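Local structure of protein-tyrosine-phosphatase (Vibrio vulnificus, 7DHF) at residues S19-R24 and Q136-A141; M55-A60 and D66-Q71; G112-Q117 and A142-K147. The protein probably removes phosphate from tyrosine residues of proteins, as a low-molecular-weight protein tyrosine phosphatase of the Wzb type. The protein carries 1 engineered substitution. All coordinates share one frame; numbering follows the deposited sequence.

Contact 1 is the buried one of the three: helix 18-29 meets helix 128-146 through a few apolar atoms, beside the phosphate site. Contacts 2 and 3 lie farther out, each about 13 Å from the centre of the chain, and are partly buried. Contact 3 uses the same helix as contact 1, nearer its C-terminal end, and relies on an aromatic pair. Contact 2 joins helix 54-61 to the loop after it, with a bridging water and packing that is only partly aliphatic. Arg-24 ties contact 1 to contact 2 by probable hydrogen bonds to the backbone oxygens of Asp-66 and Glu-68. Contacts 2 and 3 do not touch.

Contact 1. Residues S19-R24 and Q136-A141; sequences SPTGER and QLIDEA. With PO4 (phosphate ion), chain E.
Ile-138 of helix 128-146 packs against Thr-21 and Gly-22 of helix 18-29. The apolar contact is small and buried. The CA atoms of Gly-22 and Ile-138 are 5.9 Å apart. Ile-138 uses both its branches. CG2 lies against the backbone of the glycine, 3.6 Å from Gly-22 CA. It is placed there by the first torsion (chi1 -69°), which sets CG2 anti to the backbone N and CG1 beside it. The other branch ends in CD1, which is 3.9 Å from Thr-21 CG2. The two side chains cross at about a right angle. Thr-21 offers its methyl to the isoleucine, while its OG1 is hydrogen-bonded to the carbonyl oxygen of Cys-17, one turn earlier.

The polar interactions lie apart from this packing. Ser-19 holds the phosphate ion by two hydrogen bonds to the same oxygen. The backbone N of Ser-19 is 3.0 Å from O3 of the phosphate, and its OG is 2.6 Å from that O3. The backbone N atoms of Val-13, Gly-14, Ile-16, Cys-17 and Arg-18 are also hydrogen-bonded to the ion, as in the P-loop of this phosphatase family. Farther along the helix, Arg-24 NE makes a salt bridge to Glu-23 OE2 at 3.0 Å.

Helix 18-29 thus has helix 128-146 against Thr-21 and Gly-22, whereas Ser-19 touches strand 7-12 and both Ser-19 and Glu-23 touch strand 34-39.

Contact 2. Residues M55-A60 and D66-Q71; sequences MAIEVA and DVENHQ
Helix 54-61 runs past the irregular segment 66-71, and their backbones come closest at Ile-57 and Val-67, with CA atoms 5.3 Å apart. No direct hydrogen bond crosses between them. A water joins the two backbones at this point. It donates to Ile-57 O at 2.9 Å and accepts from Val-67 N at 2.9 Å.

The packing is part aliphatic, part methyl and methylene against oxygen. Ala-60 points its methyl at Val-67, and CB lies 3.4 Å from Val-67 CG2, tighter than a usual carbon-carbon contact. The first torsion of Val-67 (chi1 -162°) turns CG2 to this methyl, beside its own backbone N. Ile-57 packs beside the same valine with its longer branch. Its CG1 is 3.6 Å from Val-67 O and farther from the side chain, 4.3 Å from Val-67 CB. The other branch, CG2, meets the end of Glu-68. There the carboxylate OE2 is 3.5 Å from Ile-57 CG2, and the two side chains cross at about a right angle. A bend at the second torsion of Glu-68 (chi2 -78°) helps bring the carboxylate over.

Segment 66-71 is also shaped from within. Asp-66 OD1 accepts from Glu-68 N at 2.7 Å, which makes an Asx turn around Val-67. Arg-24 of helix 18-29 is hydrogen-bonded to the carbonyl oxygens of Asp-66 and Glu-68, and Pro-20 of that helix touches Val-67.

The chemistry thus changes across the contact. The buried side, at Ala-60 and Val-67, closes by direct methyl contact. Between Ile-57 and Val-67 a water takes the place of a direct backbone bond and satisfies both polar groups. The exposed Glu-68 lies at the edge, where its carboxylate can still meet solvent.

Contact 3. Residues G112-Q117 and A142-K147; sequences GQWIGQ and AQAWAK
An edge-to-face tryptophan pair joins the loop after strand 108-110 to the C-terminal part of helix 128-146. Trp-114 of the loop turns its edge to the face of Trp-145 on the helix. The five-membered ring of Trp-114 and the six-membered ring of Trp-145 have centroids 4.3 Å apart, and their planes stand at 72°. The indole nitrogen leads: Trp-114 NE1 sits above the centre of the Trp-145 ring, 3.3 Å from Trp-145 CD2. The neighbouring CD1 of Trp-114 also comes over the ring, 3.7 Å from Trp-145 CE2.

The base of the Trp-114 side chain packs on the helix as well. Its CB is 3.3 Å from Ala-144 CB, a close apolar contact. With CG beside the backbone N (chi1 -54°), CB rests on Ala-144 while the ring reaches on to Trp-145.

In the fold, this pair links the loop leaving the edge strand 108-110 with the last helix, away from the phosphate-binding loop. Trp-145 is tied to that strand too, since its NE1 is hydrogen-bonded to Leu-110 O and its side chain touches Met-109. Lys-148, just beyond the segment, makes a cation-pi contact with Trp-114.

Gln-113 fills in beside the two rings. Its CG lies over one face of Trp-114, near the ring centre. The chain continues extended, and the amide oxygen OE1 ends 3.6 Å from Trp-145 CZ2. The amide plane is turned 82° from that of the Trp-145 ring.

Contact 1. Residues S19-R24 and Q136-A141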
loop_
_atom_site.group_PDB
_atom_site.type_symbol
_atom_site.label_atom_id
_atom_site.label_comp_id
_atom_site.label_asym_id
_atom_site.label_seq_id
_atom_site.Cartn_x
_atom_site.Cartn_y
_atom_site.Cartn_z
ATOM N N SER A 19 0.467 3.577 -0.274
ATOM C CA SER A 19 -0.302 2.437 0.208
ATOM C C SER A 19 -1.790 2.557 -0.119
ATOM O O SER A 19 -2.399 1.549 -0.498
ATOM C CB SER A 19 -0.027 2.135 1.687
ATOM O OG SER A 19 -0.176 3.266 2.516
ATOM N N PRO A 20 -2.423 3.739 -0.028
ATOM C CA PRO A 20 -3.803 3.822 -0.539
ATOM C C PRO A 20 -3.890 3.606 -2.039
ATOM O O PRO A 20 -4.852 2.997 -2.520
ATOM C CB PRO A 20 -4.267 5.224 -0.120
ATOM C CG PRO A 20 -3.032 5.989 0.117
ATOM C CD PRO A 20 -2.020 4.998 0.624
ATOM N N THR A 21 -2.911 4.100 -2.797
ATOM C CA THR A 21 -2.907 3.862 -4.238
ATOM C C THR A 21 -2.807 2.371 -4.535
ATOM O O THR A 21 -3.592 1.828 -5.319
ATOM C CB THR A 21 -1.761 4.633 -4.897
ATOM O OG1 THR A 21 -1.938 6.041 -4.684
ATOM C CG2 THR A 21 -1.714 4.364 -6.398
ATOM N N GLY A 22 -1.850 1.691 -3.902
ATOM C CA GLY A 22 -1.713 0.259 -4.106
ATOM C C GLY A 22 -2.948 -0.511 -3.681
ATOM O O GLY A 22 -3.347 -1.473 -4.341
ATOM N N GLU A 23 -3.565 -0.104 -2.569
ATOM C CA GLU A 23 -4.821 -0.715 -2.143
ATOM C C GLU A 23 -5.852 -0.685 -3.263
ATOM O O GLU A 23 -6.452 -1.709 -3.604
ATOM C CB GLU A 23 -5.370 0.016 -0.913
ATOM C CG GLU A 23 -6.775 -0.433 -0.485
ATOM C CD GLU A 23 -7.455 0.546 0.451
ATOM O OE1 GLU A 23 -6.774 1.109 1.330
ATOM O OE2 GLU A 23 -8.680 0.755 0.300
ATOM N N ARG A 24 -6.087 0.498 -3.831
ATOM C CA ARG A 24 -7.184 0.659 -4.778
ATOM C C ARG A 24 -6.841 0.084 -6.148
ATOM O O ARG A 24 -7.716 -0.467 -6.822
ATOM C CB ARG A 24 -7.583 2.132 -4.872
ATOM C CG ARG A 24 -8.038 2.733 -3.545
ATOM C CD ARG A 24 -9.305 2.075 -3.008
ATOM N NE ARG A 24 -9.718 2.655 -1.730
ATOM C CZ ARG A 24 -10.455 3.756 -1.602
ATOM N NH1 ARG A 24 -10.881 4.414 -2.674
ATOM N NH2 ARG A 24 -10.767 4.204 -0.395
ATOM N N GLN A 136 3.142 4.388 -11.701
ATOM C CA GLN A 136 3.615 3.448 -12.712
ATOM C C GLN A 136 4.147 2.173 -12.071
ATOM O O GLN A 136 3.784 1.062 -12.475
ATOM C CB GLN A 136 4.699 4.108 -13.565
ATOM C CG GLN A 136 5.235 3.219 -14.678
ATOM C CD GLN A 136 4.198 2.936 -15.744
ATOM O OE1 GLN A 136 3.332 3.768 -16.016
ATOM N NE2 GLN A 136 4.280 1.762 -16.355
ATOM N N LEU A 137 5.026 2.313 -11.076
ATOM C CA LEU A 137 5.574 1.137 -10.409
ATOM C C LEU A 137 4.483 0.355 -9.694
ATOM O O LEU A 137 4.457 -0.879 -9.749
ATOM C CB LEU A 137 6.673 1.546 -9.429
ATOM C CG LEU A 137 7.935 2.162 -10.036
ATOM C CD1 LEU A 137 8.893 2.590 -8.936
ATOM C CD2 LEU A 137 8.623 1.202 -10.997
ATOM N N ILE A 138 3.578 1.053 -9.006
ATOM C CA ILE A 138 2.490 0.373 -8.308
ATOM C C ILE A 138 1.629 -0.398 -9.298
ATOM O O ILE A 138 1.251 -1.550 -9.050
ATOM C CB ILE A 138 1.673 1.390 -7.487
ATOM C CG1 ILE A 138 2.510 1.903 -6.314
ATOM C CG2 ILE A 138 0.364 0.774 -6.997
ATOM C CD1 ILE A 138 1.903 3.084 -5.584
ATOM N N ASP A 139 1.320 0.220 -10.439
ATOM C CA ASP A 139 0.495 -0.428 -11.453
ATOM C C ASP A 139 1.171 -1.688 -11.984
ATOM O O ASP A 139 0.572 -2.770 -12.004
ATOM C CB ASP A 139 0.230 0.574 -12.580
ATOM C CG ASP A 139 -0.774 0.073 -13.596
ATOM O OD1 ASP A 139 -1.500 -0.899 -13.303
ATOM O OD2 ASP A 139 -0.847 0.673 -14.690
ATOM N N GLU A 140 2.425 -1.567 -12.421
ATOM C CA GLU A 140 3.150 -2.731 -12.922
ATOM C C GLU A 140 3.238 -3.822 -11.863
ATOM O O GLU A 140 3.034 -5.008 -12.157
ATOM C CB GLU A 140 4.559 -2.315 -13.344
ATOM C CG GLU A 140 4.615 -1.394 -14.551
ATOM C CD GLU A 140 6.039 -1.039 -14.940
ATOM O OE1 GLU A 140 6.948 -1.853 -14.674
ATOM O OE2 GLU A 140 6.247 0.054 -15.511
ATOM N N ALA A 141 3.555 -3.440 -10.625
ATOM C CA ALA A 141 3.706 -4.416 -9.552
ATOM C C ALA A 141 2.382 -5.095 -9.227
ATOM O O ALA A 141 2.341 -6.309 -8.991
ATOM C CB ALA A 141 4.265 -3.718 -8.314
HETATM P P PO4 E . 2.642 6.172 2.048
HETATM O O1 PO4 E . 1.977 7.479 2.430
HETATM O O2 PO4 E . 3.217 6.329 0.661
HETATM O O3 PO4 E . 1.574 5.104 2.054
HETATM O O4 PO4 E . 3.738 5.868 3.044
#

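Contact 2. Residues M55-A60 and D66-Q71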
loop_
_atom_site.group_PDB
_atom_site.type_symbol
_atom_site.label_atom_id
_atom_site.label_comp_id
_atom_site.label_asym_id
_atom_site.label_seq_id
_atom_site.Cartn_x
_atom_site.Cartn_y
_atom_site.Cartn_z
ATOM N N MET A 55 -2.765 14.741 -4.951
ATOM C CA MET A 55 -2.114 14.407 -6.211
ATOM C C MET A 55 -2.125 12.903 -6.457
ATOM O O MET A 55 -2.204 12.466 -7.611
ATOM C CB MET A 55 -0.683 14.942 -6.234
ATOM C CG MET A 55 -0.039 14.902 -7.615
ATOM S SD MET A 55 -0.929 15.915 -8.825
ATOM C CE MET A 55 -0.456 17.562 -8.304
ATOM N N ALA A 56 -2.043 12.097 -5.395
ATOM C CA ALA A 56 -2.213 10.657 -5.554
ATOM C C ALA A 56 -3.608 10.328 -6.071
ATOM O O ALA A 56 -3.768 9.477 -6.954
ATOM C CB ALA A 56 -1.941 9.942 -4.230
ATOM N N ILE A 57 -4.632 11.001 -5.540
ATOM C CA ILE A 57 -5.991 10.786 -6.029
ATOM C C ILE A 57 -6.089 11.163 -7.501
ATOM O O ILE A 57 -6.679 10.434 -8.308
ATOM C CB ILE A 57 -7.002 11.576 -5.173
ATOM C CG1 ILE A 57 -6.953 11.110 -3.713
ATOM C CG2 ILE A 57 -8.414 11.428 -5.742
ATOM C CD1 ILE A 57 -7.854 11.899 -2.770
ATOM N N GLU A 58 -5.510 12.306 -7.872
ATOM C CA GLU A 58 -5.630 12.799 -9.241
ATOM C C GLU A 58 -4.959 11.847 -10.226
ATOM O O GLU A 58 -5.540 11.494 -11.259
ATOM C CB GLU A 58 -5.014 14.195 -9.328
ATOM C CG GLU A 58 -5.036 14.832 -10.707
ATOM C CD GLU A 58 -6.345 15.550 -10.982
ATOM O OE1 GLU A 58 -7.405 15.044 -10.554
ATOM O OE2 GLU A 58 -6.313 16.628 -11.607
ATOM N N VAL A 59 -3.724 11.434 -9.931
ATOM C CA VAL A 59 -3.006 10.537 -10.833
ATOM C C VAL A 59 -3.762 9.226 -10.995
ATOM O O VAL A 59 -3.883 8.694 -12.105
ATOM C CB VAL A 59 -1.561 10.321 -10.341
ATOM C CG1 VAL A 59 -0.880 9.200 -11.113
ATOM C CG2 VAL A 59 -0.761 11.610 -10.477
ATOM N N ALA A 60 -4.278 8.677 -9.894
ATOM C CA ALA A 60 -5.052 7.444 -9.989
ATOM C C ALA A 60 -6.325 7.663 -10.796
ATOM O O ALA A 60 -6.702 6.819 -11.617
ATOM C CB ALA A 60 -5.382 6.926 -8.590
ATOM N N ASP A 66 -10.115 4.681 -8.313
ATOM C CA ASP A 66 -10.749 5.562 -7.338
ATOM C C ASP A 66 -10.015 5.453 -6.007
ATOM O O ASP A 66 -10.028 4.397 -5.368
ATOM C CB ASP A 66 -12.217 5.171 -7.189
ATOM C CG ASP A 66 -12.978 6.076 -6.237
ATOM O OD1 ASP A 66 -12.341 6.875 -5.523
ATOM O OD2 ASP A 66 -14.224 5.993 -6.211
ATOM N N VAL A 67 -9.381 6.549 -5.589
ATOM C CA VAL A 67 -8.741 6.651 -4.285
ATOM C C VAL A 67 -9.433 7.699 -3.412
ATOM O O VAL A 67 -8.832 8.252 -2.496
ATOM C CB VAL A 67 -7.224 6.897 -4.411
ATOM C CG1 VAL A 67 -6.505 6.568 -3.103
ATOM C CG2 VAL A 67 -6.639 6.071 -5.550
ATOM N N GLU A 68 -10.699 7.980 -3.697
ATOM C CA GLU A 68 -11.489 8.844 -2.840
ATOM C C GLU A 68 -11.956 8.067 -1.614
ATOM O O GLU A 68 -11.932 6.832 -1.579
ATOM C CB GLU A 68 -12.705 9.368 -3.603
ATOM C CG GLU A 68 -12.365 10.329 -4.734
ATOM C CD GLU A 68 -12.032 11.723 -4.241
ATOM O OE1 GLU A 68 -12.165 11.975 -3.025
ATOM O OE2 GLU A 68 -11.642 12.570 -5.070
ATOM N N ASN A 69 -12.375 8.809 -0.594
ATOM C CA ASN A 69 -12.968 8.220 0.601
ATOM C C ASN A 69 -11.997 7.286 1.313
ATOM O O ASN A 69 -12.404 6.287 1.910
ATOM C CB ASN A 69 -14.283 7.511 0.274
ATOM C CG ASN A 69 -15.235 8.395 -0.502
ATOM O OD1 ASN A 69 -15.716 8.027 -1.575
ATOM N ND2 ASN A 69 -15.496 9.581 0.028
ATOM N N HIS A 70 -10.710 7.603 1.247
ATOM C CA HIS A 70 -9.704 6.891 2.013
ATOM C C HIS A 70 -9.472 7.606 3.337
ATOM O O HIS A 70 -9.568 8.832 3.427
ATOM C CB HIS A 70 -8.387 6.839 1.239
ATOM C CG HIS A 70 -7.253 6.268 2.027
ATOM N ND1 HIS A 70 -7.162 4.927 2.333
ATOM C CD2 HIS A 70 -6.172 6.858 2.589
ATOM C CE1 HIS A 70 -6.070 4.715 3.044
ATOM N NE2 HIS A 70 -5.450 5.869 3.213
ATOM N N GLN A 71 -9.177 6.823 4.372
ATOM C CA GLN A 71 -8.791 7.351 5.673
ATOM C C GLN A 71 -7.526 6.637 6.120
ATOM O O GLN A 71 -7.531 5.414 6.293
ATOM C CB GLN A 71 -9.902 7.143 6.703
ATOM C CG GLN A 71 -11.174 7.918 6.419
ATOM C CD GLN A 71 -12.268 7.603 7.418
ATOM O OE1 GLN A 71 -12.652 6.445 7.588
ATOM N NE2 GLN A 71 -12.767 8.628 8.094
HETATM O O HOH W 1 -8.714 8.529 -7.669
#

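Contact 3. Residues G112-Q117 and A142-K147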
loop_
_atom_site.group_PDB
_atom_site.type_symbol
_atom_site.label_atom_id
_atom_site.label_comp_id
_atom_site.label_asym_id
_atom_site.label_seq_id
_atom_site.Cartn_x
_atom_site.Cartn_y
_atom_site.Cartn_z
ATOM N N GLY A 112 6.553 -4.643 -4.732
ATOM C CA GLY A 112 7.245 -4.712 -6.005
ATOM C C GLY A 112 8.060 -5.975 -6.215
ATOM O O GLY A 112 9.062 -5.954 -6.935
ATOM N N GLN A 113 7.634 -7.093 -5.622
ATOM C CA GLN A 113 8.407 -8.326 -5.758
ATOM C C GLN A 113 8.628 -8.696 -7.219
ATOM O O GLN A 113 9.717 -9.146 -7.593
ATOM C CB GLN A 113 7.726 -9.483 -5.028
ATOM C CG GLN A 113 8.390 -10.818 -5.349
ATOM C CD GLN A 113 7.998 -11.948 -4.423
ATOM O OE1 GLN A 113 7.195 -11.784 -3.507
ATOM N NE2 GLN A 113 8.571 -13.118 -4.668
ATOM N N TRP A 114 7.614 -8.520 -8.059
ATOM C CA TRP A 114 7.631 -9.069 -9.408
ATOM C C TRP A 114 8.205 -8.114 -10.442
ATOM O O TRP A 114 8.267 -8.469 -11.625
ATOM C CB TRP A 114 6.215 -9.500 -9.794
ATOM C CG TRP A 114 5.658 -10.431 -8.777
ATOM C CD1 TRP A 114 4.601 -10.211 -7.943
ATOM C CD2 TRP A 114 6.160 -11.731 -8.456
ATOM N NE1 TRP A 114 4.407 -11.300 -7.129
ATOM C CE2 TRP A 114 5.350 -12.249 -7.427
ATOM C CE3 TRP A 114 7.211 -12.512 -8.945
ATOM C CZ2 TRP A 114 5.558 -13.511 -6.879
ATOM C CZ3 TRP A 114 7.416 -13.765 -8.400
ATOM C CH2 TRP A 114 6.594 -14.252 -7.377
ATOM N N ILE A 115 8.663 -6.939 -10.022
ATOM C CA ILE A 115 9.327 -6.001 -10.920
ATOM C C ILE A 115 10.775 -5.844 -10.475
ATOM O O ILE A 115 11.290 -4.728 -10.371
ATOM C CB ILE A 115 8.582 -4.652 -10.993
ATOM C CG1 ILE A 115 8.365 -4.060 -9.593
ATOM C CG2 ILE A 115 7.252 -4.837 -11.711
ATOM C CD1 ILE A 115 7.892 -2.609 -9.603
ATOM N N GLY A 116 11.437 -6.965 -10.205
ATOM C CA GLY A 116 12.818 -6.941 -9.772
ATOM C C GLY A 116 13.013 -6.753 -8.287
ATOM O O GLY A 116 14.099 -6.334 -7.870
ATOM N N GLN A 117 12.000 -7.051 -7.477
ATOM C CA GLN A 117 12.063 -6.845 -6.031
ATOM C C GLN A 117 12.513 -5.421 -5.709
ATOM O O GLN A 117 13.431 -5.184 -4.921
ATOM C CB GLN A 117 12.936 -7.905 -5.361
ATOM C CG GLN A 117 12.442 -9.314 -5.660
ATOM C CD GLN A 117 13.092 -10.376 -4.803
ATOM O OE1 GLN A 117 12.549 -10.776 -3.777
ATOM N NE2 GLN A 117 14.251 -10.857 -5.233
ATOM N N ALA A 142 1.292 -4.327 -9.208
ATOM C CA ALA A 142 -0.015 -4.879 -8.867
ATOM C C ALA A 142 -0.519 -5.826 -9.947
ATOM O O ALA A 142 -1.116 -6.863 -9.637
ATOM C CB ALA A 142 -1.012 -3.744 -8.645
ATOM N N GLN A 143 -0.307 -5.479 -11.220
ATOM C CA GLN A 143 -0.695 -6.374 -12.304
ATOM C C GLN A 143 -0.083 -7.751 -12.117
ATOM O O GLN A 143 -0.744 -8.772 -12.340
ATOM C CB GLN A 143 -0.245 -5.803 -13.648
ATOM C CG GLN A 143 -1.020 -4.598 -14.127
ATOM C CD GLN A 143 -0.474 -4.067 -15.433
ATOM O OE1 GLN A 143 0.004 -4.832 -16.273
ATOM N NE2 GLN A 143 -0.538 -2.754 -15.614
ATOM N N ALA A 144 1.186 -7.798 -11.712
ATOM C CA ALA A 144 1.862 -9.076 -11.538
ATOM C C ALA A 144 1.294 -9.844 -10.351
ATOM O O ALA A 144 1.073 -11.058 -10.441
ATOM C CB ALA A 144 3.362 -8.847 -11.372
ATOM N N TRP A 145 1.045 -9.159 -9.233
ATOM C CA TRP A 145 0.450 -9.826 -8.079
ATOM C C TRP A 145 -0.928 -10.381 -8.413
ATOM O O TRP A 145 -1.293 -11.473 -7.962
ATOM C CB TRP A 145 0.345 -8.854 -6.901
ATOM C CG TRP A 145 1.561 -8.821 -6.036
ATOM C CD1 TRP A 145 2.411 -7.770 -5.851
ATOM C CD2 TRP A 145 2.069 -9.893 -5.234
ATOM N NE1 TRP A 145 3.416 -8.121 -4.984
ATOM C CE2 TRP A 145 3.229 -9.420 -4.590
ATOM C CE3 TRP A 145 1.654 -11.208 -4.999
ATOM C CZ2 TRP A 145 3.979 -10.214 -3.728
ATOM C CZ3 TRP A 145 2.402 -11.995 -4.143
ATOM C CH2 TRP A 145 3.550 -11.496 -3.519
ATOM N N ALA A 146 -1.710 -9.641 -9.202
ATOM C CA ALA A 146 -3.081 -10.052 -9.491
ATOM C C ALA A 146 -3.139 -11.403 -10.192
ATOM O O ALA A 146 -4.120 -12.135 -10.040
ATOM C CB ALA A 146 -3.780 -8.986 -10.334
ATOM N N LYS A 147 -2.107 -11.752 -10.959
ATOM C CA LYS A 147 -2.090 -13.035 -11.651
ATOM C C LYS A 147 -1.722 -14.197 -10.741
ATOM O O LYS A 147 -1.848 -15.351 -11.165
ATOM C CB LYS A 147 -1.086 -12.994 -12.805
ATOM C CG LYS A 147 -1.414 -11.994 -13.896
ATOM C CD LYS A 147 -0.343 -11.997 -14.976
ATOM C CE LYS A 147 -0.739 -11.132 -16.159
ATOM N NZ LYS A 147 0.247 -11.217 -17.273
#